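Long-range contacts in apicoplast TIC22, putative (Plasmodium falciparum 3D7, PDB 4E6Z), which acts as an essential chaperone required for protein import into the apicoplast, the relict plastid of the malaria parasite: residues K73-P78 with N132-K137; L104-A109 with T261-Y266; P193-E198 with I238-M243; I210-D215 with K253-V258. All blocks are in the same frame, centred on the assembly; numbering follows the deposited sequence.

Contact 1 of 4, residues K73-P78 with N132-K137; sequences KLEVIP and NITMKK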
loop_
_atom_site.group_PDB
_atom_site.type_symbol
_atom_site.label_atom_id
_atom_site.label_comp_id
_atom_site.label_asym_id
_atom_site.label_seq_id
_atom_site.Cartn_x
_atom_site.Cartn_y
_atom_site.Cartn_z
ATOM N N LYS A 73 3.131 11.918 5.503
ATOM C CA LYS A 73 2.628 10.716 6.160
ATOM C C LYS A 73 2.638 9.523 5.206
ATOM O O LYS A 73 2.788 8.377 5.632
ATOM C CB LYS A 73 1.214 10.940 6.705
ATOM C CG LYS A 73 1.135 11.858 7.914
ATOM C CD LYS A 73 -0.228 11.754 8.585
ATOM C CE LYS A 73 -0.257 12.486 9.918
ATOM N NZ LYS A 73 -1.512 12.210 10.677
ATOM N N LEU A 74 2.472 9.804 3.917
ATOM C CA LEU A 74 2.450 8.766 2.890
ATOM C C LEU A 74 3.863 8.334 2.513
ATOM O O LEU A 74 4.058 7.312 1.853
ATOM C CB LEU A 74 1.729 9.273 1.641
ATOM C CG LEU A 74 0.285 9.748 1.807
ATOM C CD1 LEU A 74 -0.300 10.167 0.465
ATOM C CD2 LEU A 74 -0.545 8.663 2.429
ATOM N N GLU A 75 4.845 9.116 2.944
ATOM C CA GLU A 75 6.231 8.912 2.543
ATOM C C GLU A 75 6.802 7.610 3.102
ATOM O O GLU A 75 7.654 6.976 2.476
ATOM C CB GLU A 75 7.087 10.103 2.983
ATOM C CG GLU A 75 8.275 10.392 2.082
ATOM C CD GLU A 75 8.931 11.727 2.399
ATOM O OE1 GLU A 75 8.585 12.332 3.438
ATOM O OE2 GLU A 75 9.791 12.173 1.609
ATOM N N VAL A 76 6.325 7.213 4.278
ATOM C CA VAL A 76 6.825 6.010 4.942
ATOM C C VAL A 76 6.219 4.726 4.373
ATOM O O VAL A 76 6.616 3.623 4.748
ATOM C CB VAL A 76 6.563 6.051 6.458
ATOM C CG1 VAL A 76 7.122 7.333 7.051
ATOM C CG2 VAL A 76 5.074 5.931 6.738
ATOM N N ILE A 77 5.254 4.871 3.474
ATOM C CA ILE A 77 4.633 3.714 2.844
ATOM C C ILE A 77 5.335 3.376 1.528
ATOM O O ILE A 77 5.278 4.152 0.574
ATOM C CB ILE A 77 3.145 3.964 2.563
ATOM C CG1 ILE A 77 2.429 4.421 3.837
ATOM C CG2 ILE A 77 2.497 2.715 1.984
ATOM C CD1 ILE A 77 1.051 4.993 3.588
ATOM N N PRO A 78 6.007 2.214 1.481
ATOM C CA PRO A 78 6.701 1.743 0.278
ATOM C C PRO A 78 5.721 1.366 -0.824
ATOM O O PRO A 78 4.633 0.868 -0.533
ATOM C CB PRO A 78 7.435 0.483 0.762
ATOM C CG PRO A 78 7.443 0.576 2.258
ATOM C CD PRO A 78 6.175 1.281 2.607
ATOM N N ASN A 132 11.589 0.380 -5.831
ATOM C CA ASN A 132 10.739 0.953 -4.797
ATOM C C ASN A 132 10.603 2.470 -4.878
ATOM O O ASN A 132 11.584 3.184 -5.072
ATOM C CB ASN A 132 11.229 0.540 -3.406
ATOM C CG ASN A 132 12.635 1.029 -3.116
ATOM O OD1 ASN A 132 13.600 0.608 -3.755
ATOM N ND2 ASN A 132 12.757 1.931 -2.150
ATOM N N ILE A 133 9.370 2.944 -4.749
ATOM C CA ILE A 133 9.091 4.354 -4.514
ATOM C C ILE A 133 8.256 4.448 -3.233
ATOM O O ILE A 133 8.190 3.487 -2.467
ATOM C CB ILE A 133 8.337 4.989 -5.699
ATOM C CG1 ILE A 133 6.966 4.334 -5.870
ATOM C CG2 ILE A 133 9.152 4.853 -6.984
ATOM C CD1 ILE A 133 6.078 5.013 -6.884
ATOM N N THR A 134 7.623 5.593 -2.996
ATOM C CA THR A 134 6.756 5.737 -1.830
ATOM C C THR A 134 5.331 6.096 -2.235
ATOM O O THR A 134 5.079 6.486 -3.379
ATOM C CB THR A 134 7.274 6.815 -0.861
ATOM O OG1 THR A 134 7.050 8.114 -1.422
ATOM C CG2 THR A 134 8.752 6.618 -0.593
HETATM N N MSE A 135 4.404 5.964 -1.288
HETATM C CA MSE A 135 3.014 6.343 -1.511
HETATM C C MSE A 135 2.904 7.827 -1.813
HETATM O O MSE A 135 2.005 8.255 -2.533
HETATM C CB MSE A 135 2.151 6.001 -0.297
HETATM C CG MSE A 135 1.274 4.776 -0.486
HETATM SE SE MSE A 135 0.133 4.888 -2.071
HETATM C CE MSE A 135 -0.649 6.646 -1.763
ATOM N N LYS A 136 3.816 8.611 -1.244
ATOM C CA LYS A 136 3.896 10.035 -1.544
ATOM C C LYS A 136 4.101 10.248 -3.039
ATOM O O LYS A 136 3.298 10.907 -3.702
ATOM C CB LYS A 136 5.046 10.678 -0.767
ATOM C CG LYS A 136 5.373 12.104 -1.194
ATOM C CD LYS A 136 6.565 12.642 -0.416
ATOM C CE LYS A 136 6.950 14.041 -0.876
ATOM N NZ LYS A 136 8.125 14.569 -0.128
ATOM N N LYS A 137 5.186 9.688 -3.562
ATOM C CA LYS A 137 5.470 9.754 -4.989
ATOM C C LYS A 137 4.315 9.168 -5.801
ATOM O O LYS A 137 3.939 9.708 -6.838
ATOM C CB LYS A 137 6.767 9.009 -5.308
ATOM C CG LYS A 137 7.062 8.872 -6.788
ATOM C CD LYS A 137 7.328 10.223 -7.429
ATOM C CE LYS A 137 7.692 10.065 -8.903
ATOM N NZ LYS A 137 8.038 11.361 -9.547
#
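Ile77 and Met135 lie side by side with their side chains running the same way, and CG of Met135, a selenomethionine, presses on Ile77 CG2 at 3.4 Å, closer than carbons usually pack. The isoleucine turns CG2 anti to its own backbone N and CG1 beside that nitrogen (chi1 -53°), which leaves the short branch to take this contact. Leu74 crosses the same selenomethionine at a slant, its CB 3.8 Å from Met135 CB. Below these side chains the main chains are joined. Met135 N donates to Ile77 O over 2.7 Å at 148°, and the same oxygen receives a CA-H...O contact from Thr134 CA at 3.2 Å. Leu74 O closes a type I turn by accepting from Ile77 N, and takes a weak bond from Lys136 N at 3.4 Å. Thr134 CG2 rests on Glu75 O. On the outer side, the extended chains of Glu75 and Lys136 run alongside each other and end in a weak salt bridge, OE2 to NZ 3.4 Å.

The next shell holds Thr134, the last residue of strand 129-134 and N-cap of the helix that follows: its OG1 accepts from Lys137 N in an almost straight bond (3.2 Å, 173°). Pro78 forms an antiparallel non-hydrogen-bonded pair with it, their side chains diverging, and Ile133 bonds to Val79 further along. Phe257 lies against Leu74 and Ile77, tying the turn to strand 255-258. The arrangement is a strand-to-helix junction with a threonine N-cap, joined to a beta turn at the end of a two-stranded antiparallel sheet.

Contact 2 of 4, residues L104-A109 with T261-Y266; sequences LCPYDA and TQSVKY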
loop_
_atom_site.group_PDB
_atom_site.type_symbol
_atom_site.label_atom_id
_atom_site.label_comp_id
_atom_site.label_asym_id
_atom_site.label_seq_id
_atom_site.Cartn_x
_atom_site.Cartn_y
_atom_site.Cartn_z
ATOM N N LEU A 104 1.399 -2.206 -3.561
ATOM C CA LEU A 104 1.626 -1.907 -2.151
ATOM C C LEU A 104 2.328 -3.076 -1.469
ATOM O O LEU A 104 2.963 -2.907 -0.428
ATOM C CB LEU A 104 0.310 -1.570 -1.449
ATOM C CG LEU A 104 -0.151 -0.122 -1.639
ATOM C CD1 LEU A 104 -1.653 0.022 -1.433
ATOM C CD2 LEU A 104 0.617 0.809 -0.707
ATOM N N CYS A 105 2.216 -4.259 -2.070
ATOM C CA CYS A 105 2.870 -5.460 -1.551
ATOM C C CYS A 105 3.914 -5.956 -2.539
ATOM O O CYS A 105 3.597 -6.217 -3.699
ATOM C CB CYS A 105 1.845 -6.562 -1.265
ATOM S SG CYS A 105 2.559 -8.147 -0.755
ATOM N N PRO A 106 5.167 -6.088 -2.074
ATOM C CA PRO A 106 6.305 -6.424 -2.938
ATOM C C PRO A 106 6.173 -7.821 -3.534
ATOM O O PRO A 106 6.741 -8.092 -4.589
ATOM C CB PRO A 106 7.497 -6.372 -1.978
ATOM C CG PRO A 106 6.894 -6.656 -0.627
ATOM C CD PRO A 106 5.560 -5.985 -0.656
ATOM N N TYR A 107 5.436 -8.697 -2.863
ATOM C CA TYR A 107 5.284 -10.065 -3.343
ATOM C C TYR A 107 4.267 -10.146 -4.479
ATOM O O TYR A 107 4.335 -11.043 -5.311
ATOM C CB TYR A 107 4.933 -11.008 -2.188
ATOM C CG TYR A 107 5.956 -10.962 -1.075
ATOM C CD1 TYR A 107 7.235 -11.475 -1.259
ATOM C CD2 TYR A 107 5.653 -10.388 0.151
ATOM C CE1 TYR A 107 8.178 -11.425 -0.248
ATOM C CE2 TYR A 107 6.587 -10.335 1.169
ATOM C CZ TYR A 107 7.848 -10.855 0.964
ATOM O OH TYR A 107 8.781 -10.802 1.976
ATOM N N ASP A 108 3.331 -9.200 -4.514
ATOM C CA ASP A 108 2.438 -9.071 -5.658
ATOM C C ASP A 108 3.252 -8.626 -6.879
ATOM O O ASP A 108 3.016 -9.088 -7.989
ATOM C CB ASP A 108 1.330 -8.055 -5.377
ATOM C CG ASP A 108 0.324 -8.540 -4.330
ATOM O OD1 ASP A 108 0.435 -9.689 -3.852
ATOM O OD2 ASP A 108 -0.587 -7.754 -3.991
ATOM N N ALA A 109 4.207 -7.724 -6.664
ATOM C CA ALA A 109 5.090 -7.264 -7.736
ATOM C C ALA A 109 5.988 -8.393 -8.231
ATOM O O ALA A 109 6.143 -8.587 -9.434
ATOM C CB ALA A 109 5.932 -6.088 -7.272
ATOM N N THR A 261 4.856 -4.319 7.701
ATOM C CA THR A 261 6.208 -4.566 8.194
ATOM C C THR A 261 7.006 -5.393 7.185
ATOM O O THR A 261 8.230 -5.295 7.117
ATOM C CB THR A 261 6.215 -5.266 9.568
ATOM O OG1 THR A 261 5.605 -6.557 9.458
ATOM C CG2 THR A 261 5.465 -4.432 10.600
ATOM N N GLN A 262 6.305 -6.203 6.401
ATOM C CA GLN A 262 6.953 -6.978 5.349
ATOM C C GLN A 262 7.439 -6.090 4.203
ATOM O O GLN A 262 8.565 -6.243 3.728
ATOM C CB GLN A 262 6.029 -8.077 4.825
ATOM C CG GLN A 262 5.985 -9.314 5.705
ATOM C CD GLN A 262 5.435 -10.523 4.974
ATOM O OE1 GLN A 262 4.631 -10.393 4.048
ATOM N NE2 GLN A 262 5.873 -11.710 5.382
ATOM N N SER A 263 6.590 -5.164 3.764
ATOM C CA SER A 263 6.981 -4.207 2.736
ATOM C C SER A 263 8.250 -3.467 3.141
ATOM O O SER A 263 9.169 -3.300 2.337
ATOM C CB SER A 263 5.863 -3.198 2.477
ATOM O OG SER A 263 4.714 -3.830 1.943
ATOM N N VAL A 264 8.298 -3.027 4.395
ATOM C CA VAL A 264 9.448 -2.281 4.895
ATOM C C VAL A 264 10.684 -3.173 4.973
ATOM O O VAL A 264 11.769 -2.792 4.533
ATOM C CB VAL A 264 9.168 -1.654 6.276
ATOM C CG1 VAL A 264 10.422 -0.987 6.819
ATOM C CG2 VAL A 264 8.028 -0.655 6.178
ATOM N N LYS A 265 10.504 -4.365 5.528
ATOM C CA LYS A 265 11.577 -5.342 5.640
ATOM C C LYS A 265 12.142 -5.682 4.258
ATOM O O LYS A 265 13.327 -5.981 4.116
ATOM C CB LYS A 265 11.036 -6.603 6.311
ATOM C CG LYS A 265 11.984 -7.279 7.279
ATOM C CD LYS A 265 11.195 -8.025 8.345
ATOM C CE LYS A 265 10.040 -8.805 7.728
ATOM N NZ LYS A 265 9.102 -9.334 8.760
ATOM N N TYR A 266 11.282 -5.627 3.244
ATOM C CA TYR A 266 11.654 -5.981 1.876
ATOM C C TYR A 266 12.625 -4.975 1.267
ATOM O O TYR A 266 13.377 -5.305 0.351
ATOM C CB TYR A 266 10.403 -6.093 0.999
ATOM C CG TYR A 266 10.649 -6.731 -0.346
ATOM C CD1 TYR A 266 11.006 -5.964 -1.446
ATOM C CD2 TYR A 266 10.521 -8.103 -0.518
ATOM C CE1 TYR A 266 11.233 -6.545 -2.676
ATOM C CE2 TYR A 266 10.746 -8.693 -1.744
ATOM C CZ TYR A 266 11.100 -7.909 -2.820
ATOM O OH TYR A 266 11.325 -8.488 -4.044
HETATM O O HOH W 1 3.799 -1.019 1.215
#
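The Tyr266 ring carries Pro106 on one face: CB sits over its centre, 3.5 Å from the ring centroid and 11° off the normal, a CH-pi contact. With an edge, the same ring points at the face of Tyr107 in a T-shaped pair, centroids 5.6 Å apart and planes at 83°. Pro106 CG also lies above one face of the Tyr107 ring, offset toward the rim, so the proline fills the corner of the T, touching a face of each ring. These groups join the first turns of two helices, 106-119 and 261-272, whose N-terminal ends pack against each other. Having CG anti to the backbone N (chi1 -168°), Tyr266 reaches across toward the other helix, where its hydroxyl is hydrogen-bonded to Glu110 OE2; Phe80 of strand 78-83 meets its ring nearly at right angles. Gln262 crosses Tyr107 and brings OE1 to 3.5 Å from CE2. Helix 106-119 is started by Cys105, whose SG accepts a weak capping bond from Tyr107 N at 3.6 Å. Nearer the protein interior, Ser263 OG packs on Pro106 CD at 3.5 Å. A water bridges the two chains there, donating to Leu104 O at 2.6 Å and accepting from Ser263 OG at 3.0 Å.

Contact 3 of 4, residues P193-E198 with I238-M243; sequences PVFYAE and IKVLNM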
loop_
_atom_site.group_PDB
_atom_site.type_symbol
_atom_site.label_atom_id
_atom_site.label_comp_id
_atom_site.label_asym_id
_atom_site.label_seq_id
_atom_site.Cartn_x
_atom_site.Cartn_y
_atom_site.Cartn_z
ATOM N N PRO A 193 -7.847 -0.993 1.197
ATOM C CA PRO A 193 -8.073 -1.309 2.610
ATOM C C PRO A 193 -6.922 -0.925 3.546
ATOM O O PRO A 193 -5.744 -1.119 3.238
ATOM C CB PRO A 193 -8.262 -2.833 2.599
ATOM C CG PRO A 193 -7.585 -3.293 1.344
ATOM C CD PRO A 193 -7.824 -2.200 0.353
ATOM N N VAL A 194 -7.290 -0.355 4.687
ATOM C CA VAL A 194 -6.400 -0.260 5.834
ATOM C C VAL A 194 -7.222 -0.673 7.049
ATOM O O VAL A 194 -8.439 -0.498 7.063
ATOM C CB VAL A 194 -5.806 1.156 6.014
ATOM C CG1 VAL A 194 -4.701 1.402 4.987
ATOM C CG2 VAL A 194 -6.889 2.209 5.891
ATOM N N PHE A 195 -6.561 -1.240 8.053
ATOM C CA PHE A 195 -7.252 -1.796 9.210
ATOM C C PHE A 195 -6.969 -1.002 10.482
ATOM O O PHE A 195 -5.870 -0.483 10.670
ATOM C CB PHE A 195 -6.832 -3.255 9.418
ATOM C CG PHE A 195 -6.997 -4.115 8.195
ATOM C CD1 PHE A 195 -8.161 -4.841 7.992
ATOM C CD2 PHE A 195 -5.988 -4.198 7.249
ATOM C CE1 PHE A 195 -8.315 -5.629 6.865
ATOM C CE2 PHE A 195 -6.134 -4.989 6.122
ATOM C CZ PHE A 195 -7.298 -5.707 5.931
ATOM N N TYR A 196 -7.965 -0.910 11.360
ATOM C CA TYR A 196 -7.753 -0.294 12.668
ATOM C C TYR A 196 -8.649 -0.907 13.741
ATOM O O TYR A 196 -9.644 -1.565 13.433
ATOM C CB TYR A 196 -7.946 1.225 12.604
ATOM C CG TYR A 196 -9.384 1.681 12.665
ATOM C CD1 TYR A 196 -9.931 2.151 13.852
ATOM C CD2 TYR A 196 -10.194 1.645 11.539
ATOM C CE1 TYR A 196 -11.247 2.570 13.919
ATOM C CE2 TYR A 196 -11.511 2.062 11.596
ATOM C CZ TYR A 196 -12.034 2.524 12.787
ATOM O OH TYR A 196 -13.346 2.940 12.842
ATOM N N ALA A 197 -8.282 -0.687 15.001
ATOM C CA ALA A 197 -9.045 -1.198 16.134
ATOM C C ALA A 197 -9.602 -0.054 16.975
ATOM O O ALA A 197 -8.939 0.968 17.175
ATOM C CB ALA A 197 -8.183 -2.117 16.984
ATOM N N GLU A 198 -10.820 -0.245 17.470
ATOM C CA GLU A 198 -11.550 0.778 18.219
ATOM C C GLU A 198 -10.777 1.392 19.383
ATOM O O GLU A 198 -10.664 2.616 19.495
ATOM C CB GLU A 198 -12.859 0.193 18.749
ATOM C CG GLU A 198 -13.822 -0.255 17.669
ATOM C CD GLU A 198 -14.590 0.897 17.049
ATOM O OE1 GLU A 198 -13.950 1.843 16.540
ATOM O OE2 GLU A 198 -15.838 0.852 17.071
ATOM N N ILE A 238 -12.357 -4.751 15.108
ATOM C CA ILE A 238 -11.547 -4.475 13.927
ATOM C C ILE A 238 -12.420 -3.906 12.812
ATOM O O ILE A 238 -13.452 -4.480 12.465
ATOM C CB ILE A 238 -10.824 -5.741 13.439
ATOM C CG1 ILE A 238 -9.806 -6.201 14.487
ATOM C CG2 ILE A 238 -10.156 -5.500 12.081
ATOM C CD1 ILE A 238 -9.118 -7.503 14.140
ATOM N N LYS A 239 -12.009 -2.767 12.267
ATOM C CA LYS A 239 -12.762 -2.126 11.197
ATOM C C LYS A 239 -11.881 -1.816 9.987
ATOM O O LYS A 239 -10.669 -1.646 10.113
ATOM C CB LYS A 239 -13.446 -0.860 11.708
ATOM C CG LYS A 239 -14.463 -1.132 12.803
ATOM C CD LYS A 239 -15.211 0.122 13.212
ATOM C CE LYS A 239 -16.307 -0.211 14.216
ATOM N NZ LYS A 239 -17.058 0.994 14.669
ATOM N N VAL A 240 -12.505 -1.751 8.816
ATOM C CA VAL A 240 -11.783 -1.494 7.577
ATOM C C VAL A 240 -12.117 -0.109 7.041
ATOM O O VAL A 240 -13.271 0.319 7.072
ATOM C CB VAL A 240 -12.111 -2.556 6.504
ATOM C CG1 VAL A 240 -11.446 -2.212 5.174
ATOM C CG2 VAL A 240 -11.674 -3.929 6.975
ATOM N N LEU A 241 -11.101 0.593 6.557
ATOM C CA LEU A 241 -11.304 1.904 5.961
ATOM C C LEU A 241 -10.690 1.967 4.569
ATOM O O LEU A 241 -9.837 1.151 4.213
ATOM C CB LEU A 241 -10.715 2.999 6.852
ATOM C CG LEU A 241 -11.382 3.188 8.217
ATOM C CD1 LEU A 241 -10.576 4.136 9.081
ATOM C CD2 LEU A 241 -12.808 3.691 8.053
ATOM N N ASN A 242 -11.132 2.939 3.782
ATOM C CA ASN A 242 -10.590 3.150 2.449
ATOM C C ASN A 242 -9.486 4.200 2.493
ATOM O O ASN A 242 -9.758 5.382 2.707
ATOM C CB ASN A 242 -11.700 3.579 1.490
ATOM C CG ASN A 242 -11.179 3.901 0.101
ATOM O OD1 ASN A 242 -10.133 3.403 -0.317
ATOM N ND2 ASN A 242 -11.916 4.736 -0.626
HETATM N N MSE A 243 -8.242 3.761 2.309
HETATM C CA MSE A 243 -7.085 4.650 2.425
HETATM C C MSE A 243 -7.283 5.955 1.666
HETATM O O MSE A 243 -6.866 7.017 2.124
HETATM C CB MSE A 243 -5.812 3.964 1.928
HETATM C CG MSE A 243 -4.585 4.853 2.019
HETATM SE SE MSE A 243 -3.239 4.452 0.665
HETATM C CE MSE A 243 -4.337 4.679 -0.931
#
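Tyr196 slants across both Lys239 and Leu241, and its ring spans two residues of the partner strand on one face of the sheet. Its CG occupies the crowded position between the backbone N and the carbonyl carbon (chi1 81°), which swings the ring over strand 238-242. CE2 then touches Leu241 CD1 at 3.4 Å, and the hydroxyl end rests against the lysine chain, OH to Lys239 CD 3.4 Å. Beyond that point the extended lysine chain runs on to Glu198, which bends back at chi2 to meet it. NZ forms a salt bridge with Glu198 OE2 at 2.7 Å, approaching from above the carboxylate plane (49° out of it). Val194 shares this face: its CG2 lies obliquely against Leu241 CB, and CG1 touches CB of Met243, whose side chain crosses that of Val194 at about a right angle.

Phe195 and Val240 run in parallel on the other face, CE1 to CG2 3.8 Å, and Pro193 CB reaches the other methyl of the valine. The backbones form a twisted antiparallel ladder. Val194 with Leu241 and Tyr196 with Lys239 are its hydrogen-bonded pairs, closed for instance by Lys239 N to Tyr196 O at 2.9 Å. Phe195 with Val240 is a non-hydrogen-bonded pair between them, where Phe195 CA makes a CA-H...O contact to Lys239 O.

Strand 238-242 is an outermost strand of the four-stranded mixed sheet, and strand 193-203 is followed across the sheet by the antiparallel strand 208-213, where Tyr196 packs on Ile210 and Leu212. Helices 172-179 and 216-227 lie on the Phe195 face, through residues such as Ala178 and Leu219.

Contact 4 of 4, residues I210-D215 with K253-V258; sequences IPLFFD and KKFGFV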
loop_
_atom_site.group_PDB
_atom_site.type_symbol
_atom_site.label_atom_id
_atom_site.label_comp_id
_atom_site.label_asym_id
_atom_site.label_seq_id
_atom_site.Cartn_x
_atom_site.Cartn_y
_atom_site.Cartn_z
ATOM N N ILE A 210 -4.606 7.206 16.345
ATOM C CA ILE A 210 -5.050 5.852 16.042
ATOM C C ILE A 210 -4.198 5.240 14.936
ATOM O O ILE A 210 -4.068 5.816 13.855
ATOM C CB ILE A 210 -6.536 5.817 15.630
ATOM C CG1 ILE A 210 -7.427 6.146 16.829
ATOM C CG2 ILE A 210 -6.900 4.451 15.038
ATOM C CD1 ILE A 210 -8.906 6.098 16.524
ATOM N N PRO A 211 -3.611 4.066 15.207
ATOM C CA PRO A 211 -2.765 3.370 14.234
ATOM C C PRO A 211 -3.606 2.810 13.093
ATOM O O PRO A 211 -4.638 2.185 13.338
ATOM C CB PRO A 211 -2.160 2.217 15.046
ATOM C CG PRO A 211 -2.484 2.509 16.481
ATOM C CD PRO A 211 -3.734 3.312 16.464
ATOM N N LEU A 212 -3.160 3.037 11.862
ATOM C CA LEU A 212 -3.868 2.580 10.677
ATOM C C LEU A 212 -2.974 1.596 9.936
ATOM O O LEU A 212 -1.978 1.993 9.332
ATOM C CB LEU A 212 -4.179 3.770 9.776
ATOM C CG LEU A 212 -5.630 3.995 9.373
ATOM C CD1 LEU A 212 -6.554 3.766 10.551
ATOM C CD2 LEU A 212 -5.780 5.397 8.825
ATOM N N PHE A 213 -3.329 0.316 9.981
ATOM C CA PHE A 213 -2.443 -0.733 9.489
ATOM C C PHE A 213 -2.782 -1.181 8.081
ATOM O O PHE A 213 -3.945 -1.435 7.767
ATOM C CB PHE A 213 -2.473 -1.947 10.420
ATOM C CG PHE A 213 -2.045 -1.645 11.821
ATOM C CD1 PHE A 213 -0.724 -1.805 12.208
ATOM C CD2 PHE A 213 -2.964 -1.200 12.756
ATOM C CE1 PHE A 213 -0.329 -1.527 13.505
ATOM C CE2 PHE A 213 -2.578 -0.922 14.049
ATOM C CZ PHE A 213 -1.258 -1.083 14.426
ATOM N N PHE A 214 -1.758 -1.289 7.239
ATOM C CA PHE A 214 -1.935 -1.869 5.916
ATOM C C PHE A 214 -2.081 -3.384 6.013
ATOM O O PHE A 214 -2.876 -3.981 5.294
ATOM C CB PHE A 214 -0.792 -1.473 4.972
ATOM C CG PHE A 214 -0.972 -0.115 4.359
ATOM C CD1 PHE A 214 -1.605 0.030 3.135
ATOM C CD2 PHE A 214 -0.535 1.020 5.020
ATOM C CE1 PHE A 214 -1.785 1.283 2.572
ATOM C CE2 PHE A 214 -0.714 2.275 4.465
ATOM C CZ PHE A 214 -1.342 2.407 3.242
ATOM N N ASP A 215 -1.321 -3.998 6.915
ATOM C CA ASP A 215 -1.430 -5.433 7.152
ATOM C C ASP A 215 -2.290 -5.750 8.373
ATOM O O ASP A 215 -2.013 -5.285 9.480
ATOM C CB ASP A 215 -0.048 -6.071 7.298
ATOM C CG ASP A 215 0.686 -6.187 5.970
ATOM O OD1 ASP A 215 0.285 -5.499 5.005
ATOM O OD2 ASP A 215 1.660 -6.967 5.893
ATOM N N LYS A 253 -5.623 14.203 11.054
ATOM C CA LYS A 253 -4.562 14.377 12.040
ATOM C C LYS A 253 -4.648 13.304 13.122
ATOM O O LYS A 253 -3.668 13.016 13.809
ATOM C CB LYS A 253 -4.667 15.763 12.676
ATOM C CG LYS A 253 -3.352 16.515 12.799
ATOM C CD LYS A 253 -3.584 17.901 13.387
ATOM C CE LYS A 253 -2.305 18.717 13.426
ATOM N NZ LYS A 253 -1.220 18.017 14.165
ATOM N N LYS A 254 -5.831 12.716 13.259
ATOM C CA LYS A 254 -6.106 11.740 14.306
ATOM C C LYS A 254 -5.635 10.332 13.944
ATOM O O LYS A 254 -5.765 9.403 14.743
ATOM C CB LYS A 254 -7.603 11.732 14.621
ATOM C CG LYS A 254 -8.486 11.655 13.384
ATOM C CD LYS A 254 -9.914 12.087 13.682
ATOM C CE LYS A 254 -10.769 12.061 12.420
ATOM N NZ LYS A 254 -12.148 12.577 12.654
ATOM N N PHE A 255 -5.087 10.177 12.742
ATOM C CA PHE A 255 -4.639 8.869 12.270
ATOM C C PHE A 255 -3.139 8.815 11.998
ATOM O O PHE A 255 -2.529 9.801 11.581
ATOM C CB PHE A 255 -5.397 8.459 11.002
ATOM C CG PHE A 255 -6.814 8.037 11.251
ATOM C CD1 PHE A 255 -7.095 6.797 11.797
ATOM C CD2 PHE A 255 -7.867 8.876 10.928
ATOM C CE1 PHE A 255 -8.403 6.402 12.029
ATOM C CE2 PHE A 255 -9.178 8.487 11.156
ATOM C CZ PHE A 255 -9.446 7.247 11.708
ATOM N N GLY A 256 -2.553 7.647 12.239
ATOM C CA GLY A 256 -1.176 7.384 11.868
ATOM C C GLY A 256 -1.094 6.135 11.009
ATOM O O GLY A 256 -1.707 5.118 11.327
ATOM N N PHE A 257 -0.344 6.213 9.913
ATOM C CA PHE A 257 -0.190 5.072 9.015
ATOM C C PHE A 257 0.911 4.128 9.481
ATOM O O PHE A 257 2.034 4.553 9.748
ATOM C CB PHE A 257 0.100 5.534 7.583
ATOM C CG PHE A 257 -1.115 6.013 6.843
ATOM C CD1 PHE A 257 -2.124 5.127 6.499
ATOM C CD2 PHE A 257 -1.243 7.343 6.479
ATOM C CE1 PHE A 257 -3.247 5.562 5.816
ATOM C CE2 PHE A 257 -2.363 7.783 5.795
ATOM C CZ PHE A 257 -3.366 6.892 5.464
ATOM N N VAL A 258 0.579 2.846 9.582
ATOM C CA VAL A 258 1.578 1.823 9.857
ATOM C C VAL A 258 1.755 0.921 8.635
ATOM O O VAL A 258 0.911 0.070 8.354
ATOM C CB VAL A 258 1.206 0.960 11.077
ATOM C CG1 VAL A 258 2.290 -0.080 11.331
ATOM C CG2 VAL A 258 0.981 1.832 12.322
HETATM O O HOH W 2 0.591 -2.831 8.555
#
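Leu212 carries the apolar centre: both its methyls rest on Phe255, with CD1 3.3 Å from Phe255 CD1, and CD2 also reaches Phe257 CE1 at 3.9 Å. The leucine takes a nearly eclipsed chi1 of -125° in this position. Ile210 runs alongside Phe255 on the same face, while Phe214 sets CE2 against Phe257 CD1 at 3.8 Å, the two rings oblique to one another. Across the sheet, Val258 CG2 sits over the face of the Phe213 ring, 4.2 Å from its centroid.

The segments form a parallel ladder at one side of the mixed four-stranded sheet, with 255-258 an outermost strand. Gly256 pairs with Pro211 through the main chain; the proline CB touches Val258 CG2 instead. Gly256 N donates to Ile210 O, and its O accepts a short 2.6 Å bond from Leu212 N. Val258 N donates to Leu212 O at 2.7 Å, and Phe214 N to Val258 O extends the ladder past the strand. At that end Val258 O also lies at the edge of the Phe214 ring, in its plane. A water accepts from Asp215 N at 2.8 Å and is 2.9 Å from Val258 O. Asp215 OD2 is hydrogen-bonded to Ser260 OG, with a long, weak ion pair to Arg173.

In the fold
Contacts 3 and 4, with centres about 9 Å apart, are built into one four-stranded sheet: neighbouring strands 193-203 and 208-213 join them, while 238-242 and 255-258 are its outermost strands. Along the chain their segments alternate. Contact 1 closes before either opens, and its turn reaches contact 4: Ile77 packs on Phe214, and Lys73 NZ is hydrogen-bonded to Phe255 O. Contact 2 crosses contact 1 in sequence and encloses contacts 3 and 4 in its loop; the centres of contacts 1 and 2 are about 12 Å apart. Contacts 1, 2 and 4 meet at Leu104, which packs on both Ile77 and Phe214, and Pro78 on Ser263 brings in helix 261-272, all within a single chaperone chain.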